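Local coordinates for inositol monophosphatase (Zymomonas mobilis, PDB 4N81), which probably hydrolyses phosphate monoesters such as inositol monophosphate with the help of magnesium, at residues A[152-158]-A[178-184]; A[170-174]-A[253-259]; A[141-145]-A[220-224]. One frame throughout, in Å; residues are numbered along the deposited sequence.

Contact 1 of 3, residues A[152-158]-A[178-184]; sequences HALLATT and CRDTLLG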
loop_
_atom_site.group_PDB
_atom_site.type_symbol
_atom_site.label_atom_id
_atom_site.label_comp_id
_atom_site.label_asym_id
_atom_site.label_seq_id
_atom_site.Cartn_x
_atom_site.Cartn_y
_atom_site.Cartn_z
ATOM N N HIS A 152 -6.678 -5.315 -20.460
ATOM C CA HIS A 152 -7.599 -4.643 -19.530
ATOM C C HIS A 152 -7.358 -4.956 -18.071
ATOM O O HIS A 152 -8.028 -4.394 -17.158
ATOM C CB HIS A 152 -9.067 -4.960 -19.869
ATOM C CG HIS A 152 -9.528 -4.343 -21.152
ATOM N ND1 HIS A 152 -9.920 -3.028 -21.251
ATOM C CD2 HIS A 152 -9.627 -4.863 -22.395
ATOM C CE1 HIS A 152 -10.228 -2.763 -22.509
ATOM N NE2 HIS A 152 -10.085 -3.870 -23.219
ATOM N N ALA A 153 -6.413 -5.855 -17.815
ATOM C CA ALA A 153 -6.244 -6.379 -16.463
ATOM C C ALA A 153 -5.320 -5.508 -15.572
ATOM O O ALA A 153 -4.310 -4.974 -16.036
ATOM C CB ALA A 153 -5.698 -7.809 -16.517
ATOM N N LEU A 154 -5.681 -5.415 -14.294
ATOM C CA LEU A 154 -4.787 -4.864 -13.283
ATOM C C LEU A 154 -4.056 -6.006 -12.590
ATOM O O LEU A 154 -4.688 -6.916 -12.086
ATOM C CB LEU A 154 -5.596 -4.107 -12.241
ATOM C CG LEU A 154 -4.850 -3.470 -11.090
ATOM C CD1 LEU A 154 -3.732 -2.626 -11.629
ATOM C CD2 LEU A 154 -5.858 -2.514 -10.403
ATOM N N LEU A 155 -2.715 -5.939 -12.611
ATOM C CA LEU A 155 -1.842 -6.990 -12.098
ATOM C C LEU A 155 -1.224 -6.421 -10.809
ATOM O O LEU A 155 -0.935 -5.244 -10.759
ATOM C CB LEU A 155 -0.689 -7.205 -13.094
ATOM C CG LEU A 155 0.512 -8.110 -12.710
ATOM C CD1 LEU A 155 0.051 -9.569 -12.458
ATOM C CD2 LEU A 155 1.549 -8.042 -13.885
ATOM N N ALA A 156 -0.978 -7.247 -9.809
ATOM C CA ALA A 156 -0.282 -6.755 -8.622
ATOM C C ALA A 156 0.787 -7.752 -8.271
ATOM O O ALA A 156 0.663 -8.973 -8.549
ATOM C CB ALA A 156 -1.283 -6.659 -7.402
ATOM N N THR A 157 1.825 -7.245 -7.622
ATOM C CA THR A 157 2.816 -8.160 -7.009
ATOM C C THR A 157 3.517 -7.380 -5.881
ATOM O O THR A 157 3.513 -6.140 -5.905
ATOM C CB THR A 157 3.892 -8.643 -7.989
ATOM O OG1 THR A 157 4.563 -9.809 -7.425
ATOM C CG2 THR A 157 4.964 -7.529 -8.301
ATOM N N THR A 158 4.063 -8.083 -4.894
ATOM C CA THR A 158 4.621 -7.326 -3.763
ATOM C C THR A 158 5.874 -6.569 -4.208
ATOM O O THR A 158 6.023 -5.373 -3.904
ATOM C CB THR A 158 4.949 -8.262 -2.565
ATOM O OG1 THR A 158 3.702 -8.797 -2.073
ATOM C CG2 THR A 158 5.629 -7.447 -1.450
ATOM N N CYS A 178 -0.164 -6.261 -19.413
ATOM C CA CYS A 178 -1.322 -5.816 -18.595
ATOM C C CYS A 178 -1.580 -4.326 -18.687
ATOM O O CYS A 178 -0.706 -3.570 -19.130
ATOM C CB CYS A 178 -1.181 -6.226 -17.126
ATOM S SG CYS A 178 -1.219 -8.095 -16.998
ATOM N N ARG A 179 -2.791 -3.908 -18.320
ATOM C CA ARG A 179 -3.170 -2.495 -18.390
ATOM C C ARG A 179 -2.413 -1.674 -17.321
ATOM O O ARG A 179 -2.017 -0.543 -17.554
ATOM C CB ARG A 179 -4.664 -2.361 -18.065
ATOM C CG ARG A 179 -5.198 -0.891 -18.201
ATOM C CD ARG A 179 -5.789 -0.342 -16.860
ATOM N NE ARG A 179 -7.259 -0.263 -16.873
ATOM C CZ ARG A 179 -8.014 0.624 -16.211
ATOM N NH1 ARG A 179 -7.486 1.563 -15.447
ATOM N NH2 ARG A 179 -9.331 0.580 -16.338
ATOM N N ASP A 180 -2.279 -2.226 -16.130
ATOM C CA ASP A 180 -1.518 -1.526 -15.086
ATOM C C ASP A 180 -1.033 -2.509 -14.073
ATOM O O ASP A 180 -1.610 -3.582 -13.967
ATOM C CB ASP A 180 -2.358 -0.521 -14.309
ATOM C CG ASP A 180 -1.453 0.444 -13.481
ATOM O OD1 ASP A 180 -0.300 0.731 -13.935
ATOM O OD2 ASP A 180 -1.858 0.866 -12.372
ATOM N N THR A 181 0.036 -2.142 -13.366
ATOM C CA THR A 181 0.576 -3.028 -12.327
ATOM C C THR A 181 0.689 -2.246 -11.025
ATOM O O THR A 181 1.242 -1.126 -11.040
ATOM C CB THR A 181 1.987 -3.532 -12.779
ATOM O OG1 THR A 181 1.819 -4.340 -13.963
ATOM C CG2 THR A 181 2.613 -4.397 -11.710
ATOM N N LEU A 182 0.190 -2.793 -9.915
ATOM C CA LEU A 182 0.347 -2.077 -8.647
ATOM C C LEU A 182 1.303 -2.896 -7.819
ATOM O O LEU A 182 1.364 -4.125 -7.963
ATOM C CB LEU A 182 -0.980 -1.975 -7.907
ATOM C CG LEU A 182 -1.908 -0.845 -8.440
ATOM C CD1 LEU A 182 -3.257 -0.891 -7.683
ATOM C CD2 LEU A 182 -1.221 0.567 -8.299
ATOM N N LEU A 183 2.062 -2.217 -6.970
ATOM C CA LEU A 183 3.151 -2.884 -6.264
ATOM C C LEU A 183 2.999 -2.796 -4.754
ATOM O O LEU A 183 2.356 -1.881 -4.241
ATOM C CB LEU A 183 4.486 -2.212 -6.685
ATOM C CG LEU A 183 4.778 -2.373 -8.199
ATOM C CD1 LEU A 183 6.009 -1.525 -8.542
ATOM C CD2 LEU A 183 5.003 -3.883 -8.539
ATOM N N GLY A 184 3.592 -3.749 -4.054
ATOM C CA GLY A 184 3.525 -3.843 -2.589
ATOM C C GLY A 184 2.234 -4.515 -2.158
ATOM O O GLY A 184 1.242 -4.503 -2.896
#
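Leu155 joins parallel strands 154-157 and 180-183 through both of its backbone polar atoms: Leu155 N donates to Asp180 O at 2.9 Å, almost straight at 172°, and Leu155 O receives Leu182 N at 2.8 Å. Thr157 N carries the pairing on to Leu182 O at 3.2 Å. Ala153 O takes Arg179 N at one end, while at the other Gly184 N makes only weak bonds to the carbonyls of Thr157 and Thr158; glycine easily adopts the positive phi needed there.

The apolar packing differs between the faces. With CG anti to the backbone N (chi1 179°), Leu154 lays its CD1 branch 3.7 Å from Asp180 CB and 4.1 Å from Leu182 CG. On the other face Leu155 and Thr181 run side by side, and Thr157 CG2 meets Leu183 CD2 at 3.7 Å. Threonine suits this buried row because its methyl packs while Thr157 OG1 bonds to Val202 O.

At the subunit boundary, Asp180 OD2 forms a salt bridge with Arg92 of the second subunit. Such parallel pairing is that of a beta-alpha-beta crossover, strand 154-157, helix 165-175 and strand 180-183; just past the first strand, the Thr158 side chain lies about 7 Å from that of Asp89, a predicted magnesium ligand.

Contact 2 of 3, residues A[170-174]-A[253-259]; sequences HFDKI and ALSAMEL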
loop_
_atom_site.group_PDB
_atom_site.type_symbol
_atom_site.label_atom_id
_atom_site.label_comp_id
_atom_site.label_asym_id
_atom_site.label_seq_id
_atom_site.Cartn_x
_atom_site.Cartn_y
_atom_site.Cartn_z
ATOM N N HIS A 170 10.084 -13.513 -16.218
ATOM C CA HIS A 170 8.685 -13.919 -16.470
ATOM C C HIS A 170 7.673 -12.857 -15.992
ATOM O O HIS A 170 6.643 -12.548 -16.683
ATOM C CB HIS A 170 8.389 -15.230 -15.704
ATOM C CG HIS A 170 9.287 -16.363 -16.087
ATOM N ND1 HIS A 170 9.376 -16.832 -17.380
ATOM C CD2 HIS A 170 10.112 -17.143 -15.339
ATOM C CE1 HIS A 170 10.239 -17.841 -17.419
ATOM N NE2 HIS A 170 10.690 -18.050 -16.193
ATOM N N PHE A 171 7.978 -12.251 -14.830
ATOM C CA PHE A 171 7.070 -11.239 -14.315
ATOM C C PHE A 171 7.057 -10.027 -15.235
ATOM O O PHE A 171 6.000 -9.447 -15.534
ATOM C CB PHE A 171 7.414 -10.786 -12.896
ATOM C CG PHE A 171 6.416 -9.770 -12.380
ATOM C CD1 PHE A 171 5.157 -10.200 -11.996
ATOM C CD2 PHE A 171 6.704 -8.392 -12.391
ATOM C CE1 PHE A 171 4.194 -9.280 -11.586
ATOM C CE2 PHE A 171 5.738 -7.466 -11.978
ATOM C CZ PHE A 171 4.480 -7.920 -11.605
ATOM N N ASP A 172 8.244 -9.616 -15.700
ATOM C CA ASP A 172 8.267 -8.446 -16.539
ATOM C C ASP A 172 7.490 -8.656 -17.843
ATOM O O ASP A 172 6.803 -7.725 -18.378
ATOM C CB ASP A 172 9.720 -8.120 -16.882
ATOM C CG ASP A 172 9.850 -6.711 -17.388
ATOM O OD1 ASP A 172 9.519 -5.816 -16.588
ATOM O OD2 ASP A 172 10.186 -6.509 -18.587
ATOM N N LYS A 173 7.566 -9.895 -18.345
ATOM C CA LYS A 173 6.879 -10.165 -19.580
ATOM C C LYS A 173 5.366 -10.071 -19.399
ATOM O O LYS A 173 4.652 -9.525 -20.289
ATOM C CB LYS A 173 7.264 -11.544 -20.135
ATOM C CG LYS A 173 8.720 -11.560 -20.714
ATOM C CD LYS A 173 9.123 -12.907 -21.264
ATOM C CE LYS A 173 10.533 -12.802 -21.964
ATOM N NZ LYS A 173 10.913 -14.197 -22.430
ATOM N N ILE A 174 4.848 -10.633 -18.309
ATOM C CA ILE A 174 3.387 -10.411 -18.126
ATOM C C ILE A 174 2.984 -8.973 -17.764
ATOM O O ILE A 174 1.962 -8.451 -18.271
ATOM C CB ILE A 174 2.718 -11.434 -17.190
ATOM C CG1 ILE A 174 1.188 -11.156 -17.104
ATOM C CG2 ILE A 174 3.371 -11.449 -15.796
ATOM C CD1 ILE A 174 0.448 -12.291 -16.364
ATOM N N ALA A 253 -2.450 -15.345 -19.140
ATOM C CA ALA A 253 -1.469 -14.840 -18.217
ATOM C C ALA A 253 -0.231 -15.735 -18.175
ATOM O O ALA A 253 0.921 -15.259 -18.296
ATOM C CB ALA A 253 -2.103 -14.715 -16.766
ATOM N N LEU A 254 -0.442 -17.037 -18.051
ATOM C CA LEU A 254 0.729 -17.946 -17.981
ATOM C C LEU A 254 1.454 -17.926 -19.319
ATOM O O LEU A 254 2.667 -17.905 -19.367
ATOM C CB LEU A 254 0.278 -19.360 -17.597
ATOM C CG LEU A 254 -0.221 -19.509 -16.156
ATOM C CD1 LEU A 254 -0.797 -20.950 -15.933
ATOM C CD2 LEU A 254 0.873 -19.200 -15.121
ATOM N N SER A 255 0.694 -17.874 -20.412
ATOM C CA SER A 255 1.300 -17.750 -21.737
ATOM C C SER A 255 2.210 -16.513 -21.837
ATOM O O SER A 255 3.351 -16.596 -22.297
ATOM C CB SER A 255 0.200 -17.610 -22.786
ATOM O OG SER A 255 -0.416 -18.852 -23.050
ATOM N N ALA A 256 1.698 -15.368 -21.390
ATOM C CA ALA A 256 2.441 -14.110 -21.497
ATOM C C ALA A 256 3.794 -14.162 -20.708
ATOM O O ALA A 256 4.764 -13.499 -21.054
ATOM C CB ALA A 256 1.568 -12.961 -20.934
ATOM N N MET A 257 3.829 -14.937 -19.629
ATOM C CA MET A 257 5.033 -15.133 -18.802
ATOM C C MET A 257 6.178 -15.885 -19.522
ATOM O O MET A 257 7.332 -15.804 -19.091
ATOM C CB MET A 257 4.655 -15.843 -17.479
ATOM C CG MET A 257 3.895 -14.937 -16.554
ATOM S SD MET A 257 3.216 -15.795 -15.126
ATOM C CE MET A 257 4.731 -16.059 -14.198
ATOM N N GLU A 258 5.845 -16.597 -20.607
ATOM C CA GLU A 258 6.843 -17.311 -21.421
ATOM C C GLU A 258 7.686 -18.278 -20.576
ATOM O O GLU A 258 8.907 -18.169 -20.480
ATOM C CB GLU A 258 7.737 -16.332 -22.215
ATOM C CG GLU A 258 6.886 -15.587 -23.273
ATOM C CD GLU A 258 7.717 -14.605 -24.097
ATOM O OE1 GLU A 258 8.925 -14.873 -24.289
ATOM O OE2 GLU A 258 7.166 -13.556 -24.501
ATOM N N LEU A 259 6.988 -19.190 -19.931
ATOM C CA LEU A 259 7.617 -20.145 -19.066
ATOM C C LEU A 259 8.112 -21.372 -19.906
ATOM O O LEU A 259 8.837 -22.120 -19.242
ATOM C CB LEU A 259 6.614 -20.600 -18.014
ATOM C CG LEU A 259 6.080 -19.480 -17.084
ATOM C CD1 LEU A 259 4.649 -19.788 -16.506
ATOM C CD2 LEU A 259 7.087 -19.194 -15.970
HETATM O O HOH W 1 10.777 -16.027 -20.356
#
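The imidazole of His170 has a methyl on one face and carbonyl oxygens at its edge. Leu259 CD2 sits almost directly above the ring centre, 3.5 Å from the centroid, in a CH-pi contact. Near the ring plane, His170 ND1 donates to Met257 O at 2.9 Å (155° at the hydrogen), so ND1 carries a proton; Glu258 O lies at the same edge, 3.4 Å from His170 CE1. Histidine suits the place, offering a donor to a carbonyl at a helix end and a flat face to leucine.

The carboxylate of Glu258 is approached from above its plane by Lys173 NZ, a salt bridge with NZ to OE1 at 2.8 Å. The lysine reaches it through a fully stretched chain, and a water bridges Lys173 NZ and Glu258 O.

Beneath these polar groups the packing is apolar. Ile174 CD1 meets Ala253 CB at 3.5 Å and Ile174 CG2 meets Met257 CG at 3.6 Å; the small Ala253 and Ala256 are consistent with the 8.1 Å approach of the axes of 170-174 and 253-257, which cross at 120°. Both helices lie on the five-stranded sheet: Phe171 of helix 165-175 rests on strand 154-157, whereas Ala253 and Met257 of helix 250-257 rest on strand 200-203.

Contact 3 of 3, residues A[141-145]-A[220-224]; sequences VIHTR and GAGGI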
loop_
_atom_site.group_PDB
_atom_site.type_symbol
_atom_site.label_atom_id
_atom_site.label_comp_id
_atom_site.label_asym_id
_atom_site.label_seq_id
_atom_site.Cartn_x
_atom_site.Cartn_y
_atom_site.Cartn_z
ATOM N N VAL A 141 -21.088 -11.444 1.457
ATOM C CA VAL A 141 -20.579 -12.258 0.344
ATOM C C VAL A 141 -19.915 -11.337 -0.674
ATOM O O VAL A 141 -20.441 -10.253 -0.950
ATOM C CB VAL A 141 -21.689 -13.044 -0.343
ATOM C CG1 VAL A 141 -21.137 -13.782 -1.600
ATOM C CG2 VAL A 141 -22.255 -14.051 0.640
ATOM N N ILE A 142 -18.801 -11.775 -1.260
ATOM C CA ILE A 142 -18.096 -10.950 -2.227
ATOM C C ILE A 142 -17.759 -11.759 -3.468
ATOM O O ILE A 142 -17.777 -13.000 -3.437
ATOM C CB ILE A 142 -16.781 -10.359 -1.625
ATOM C CG1 ILE A 142 -15.845 -11.496 -1.182
ATOM C CG2 ILE A 142 -17.134 -9.335 -0.460
ATOM C CD1 ILE A 142 -14.349 -10.967 -0.914
ATOM N N HIS A 143 -17.464 -11.040 -4.560
ATOM C CA HIS A 143 -17.261 -11.658 -5.848
ATOM C C HIS A 143 -16.058 -11.022 -6.560
ATOM O O HIS A 143 -15.948 -9.799 -6.624
ATOM C CB HIS A 143 -18.509 -11.395 -6.729
ATOM C CG HIS A 143 -19.752 -12.040 -6.194
ATOM N ND1 HIS A 143 -20.656 -11.372 -5.392
ATOM C CD2 HIS A 143 -20.222 -13.304 -6.322
ATOM C CE1 HIS A 143 -21.636 -12.196 -5.060
ATOM N NE2 HIS A 143 -21.401 -13.370 -5.618
ATOM N N THR A 144 -15.245 -11.876 -7.186
ATOM C CA THR A 144 -14.231 -11.391 -8.120
ATOM C C THR A 144 -14.956 -10.818 -9.354
ATOM O O THR A 144 -16.183 -11.022 -9.514
ATOM C CB THR A 144 -13.329 -12.484 -8.584
ATOM O OG1 THR A 144 -14.100 -13.495 -9.272
ATOM C CG2 THR A 144 -12.546 -13.115 -7.357
ATOM N N ARG A 145 -14.250 -9.976 -10.111
ATOM C CA ARG A 145 -14.802 -9.471 -11.371
ATOM C C ARG A 145 -14.265 -10.198 -12.558
ATOM O O ARG A 145 -13.209 -10.873 -12.491
ATOM C CB ARG A 145 -14.510 -7.988 -11.542
ATOM C CG ARG A 145 -12.987 -7.673 -11.787
ATOM C CD ARG A 145 -12.814 -6.125 -11.867
ATOM N NE ARG A 145 -11.398 -5.791 -12.079
ATOM C CZ ARG A 145 -10.849 -4.642 -11.681
ATOM N NH1 ARG A 145 -11.622 -3.683 -11.164
ATOM N NH2 ARG A 145 -9.545 -4.439 -11.888
ATOM N N GLY A 220 -13.378 -19.050 -3.216
ATOM C CA GLY A 220 -14.770 -18.968 -2.790
ATOM C C GLY A 220 -15.347 -17.630 -3.198
ATOM O O GLY A 220 -16.576 -17.419 -3.067
ATOM N N ALA A 221 -14.477 -16.710 -3.645
ATOM C CA ALA A 221 -14.961 -15.455 -4.283
ATOM C C ALA A 221 -15.230 -15.622 -5.786
ATOM O O ALA A 221 -15.731 -14.726 -6.434
ATOM C CB ALA A 221 -13.995 -14.254 -4.015
ATOM N N GLY A 222 -14.920 -16.791 -6.334
ATOM C CA GLY A 222 -15.133 -16.983 -7.761
ATOM C C GLY A 222 -13.830 -16.949 -8.567
ATOM O O GLY A 222 -13.843 -17.152 -9.799
ATOM N N GLY A 223 -12.709 -16.708 -7.890
ATOM C CA GLY A 223 -11.418 -16.662 -8.589
ATOM C C GLY A 223 -10.717 -18.008 -8.700
ATOM O O GLY A 223 -11.286 -19.071 -8.430
ATOM N N ILE A 224 -9.467 -17.971 -9.142
ATOM C CA ILE A 224 -8.733 -19.214 -9.280
ATOM C C ILE A 224 -7.320 -18.899 -8.771
ATOM O O ILE A 224 -6.795 -17.818 -8.998
ATOM C CB ILE A 224 -8.710 -19.707 -10.753
ATOM C CG1 ILE A 224 -7.835 -20.963 -10.924
ATOM C CG2 ILE A 224 -8.194 -18.630 -11.728
ATOM C CD1 ILE A 224 -8.213 -21.675 -12.315
HETATM O O HOH W 2 -18.658 -15.668 -3.852
#
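Thr144 and Ala221 form the tight part of this contact. Thr144 N donates to Ala221 O at 3.0 Å, nearly straight at 170°, although the donor stands 33° off the carbonyl plane; the same oxygen also receives the CA-H of His143, with His143 CA at 3.5 Å. Thr144 then sets its side chain against the turn. Its methyl CG2 lies 3.8 Å from Ala221 CB and 3.6 Å from Gly223 N, while OG1 comes to 3.5 Å from Gly222 C. A chi1 of 61° places OG1 between the backbone N and the carbonyl carbon, with the hydroxyl bonded to Gly245 O; the methyl is left to pack on the turn. Gly222 and Gly223 suit their places because, having no side chains, they let Thr144 lie directly on the backbone. Gly222 also has the positive phi of the Schellman motif that ends helix 214-220.

Toward Ile142 the fit is looser: Ile142 CG1 stays 4.4 Å from Ala221 CB, and the backbones do not bond directly. Instead a water donates to both Ile142 O and Gly220 O, at 2.8 Å from each. His143 directs its CB away from the turn; the residue is exposed, which suits a polar histidine.

Around the contact, Ile142 packs on Thr135 and Phe137 of strand 133-137, and Thr144 on Leu193 of helix 187-194. The loop leaving strand 140-141, at the border of the seven-stranded sheet, is thereby bound to the turn leading from helix 214-220 into strand 224-226, an outermost strand of the five-stranded sheet.

In the fold
After two N-terminal helices the chain builds the seven-stranded sheet and leaves it at 141-145, where contact 3 opens. Contact 1 opens and closes inside that loop, pairing strand 154-157 with strand 180-183, before 220-224 closes contact 3. Contact 2 starts on the helix between those two strands and closes only at the C terminus, 253-259, so it crosses both others. Contacts 1 and 2 meet where Phe171 CZ lies 3.4 Å from Thr157 CG2; contacts 2 and 3 do not touch. Contact 3 ties the two sheets together, contact 1 pairs the edge strand of the second, and contact 2 joins the C-terminal helix to the crossover helix.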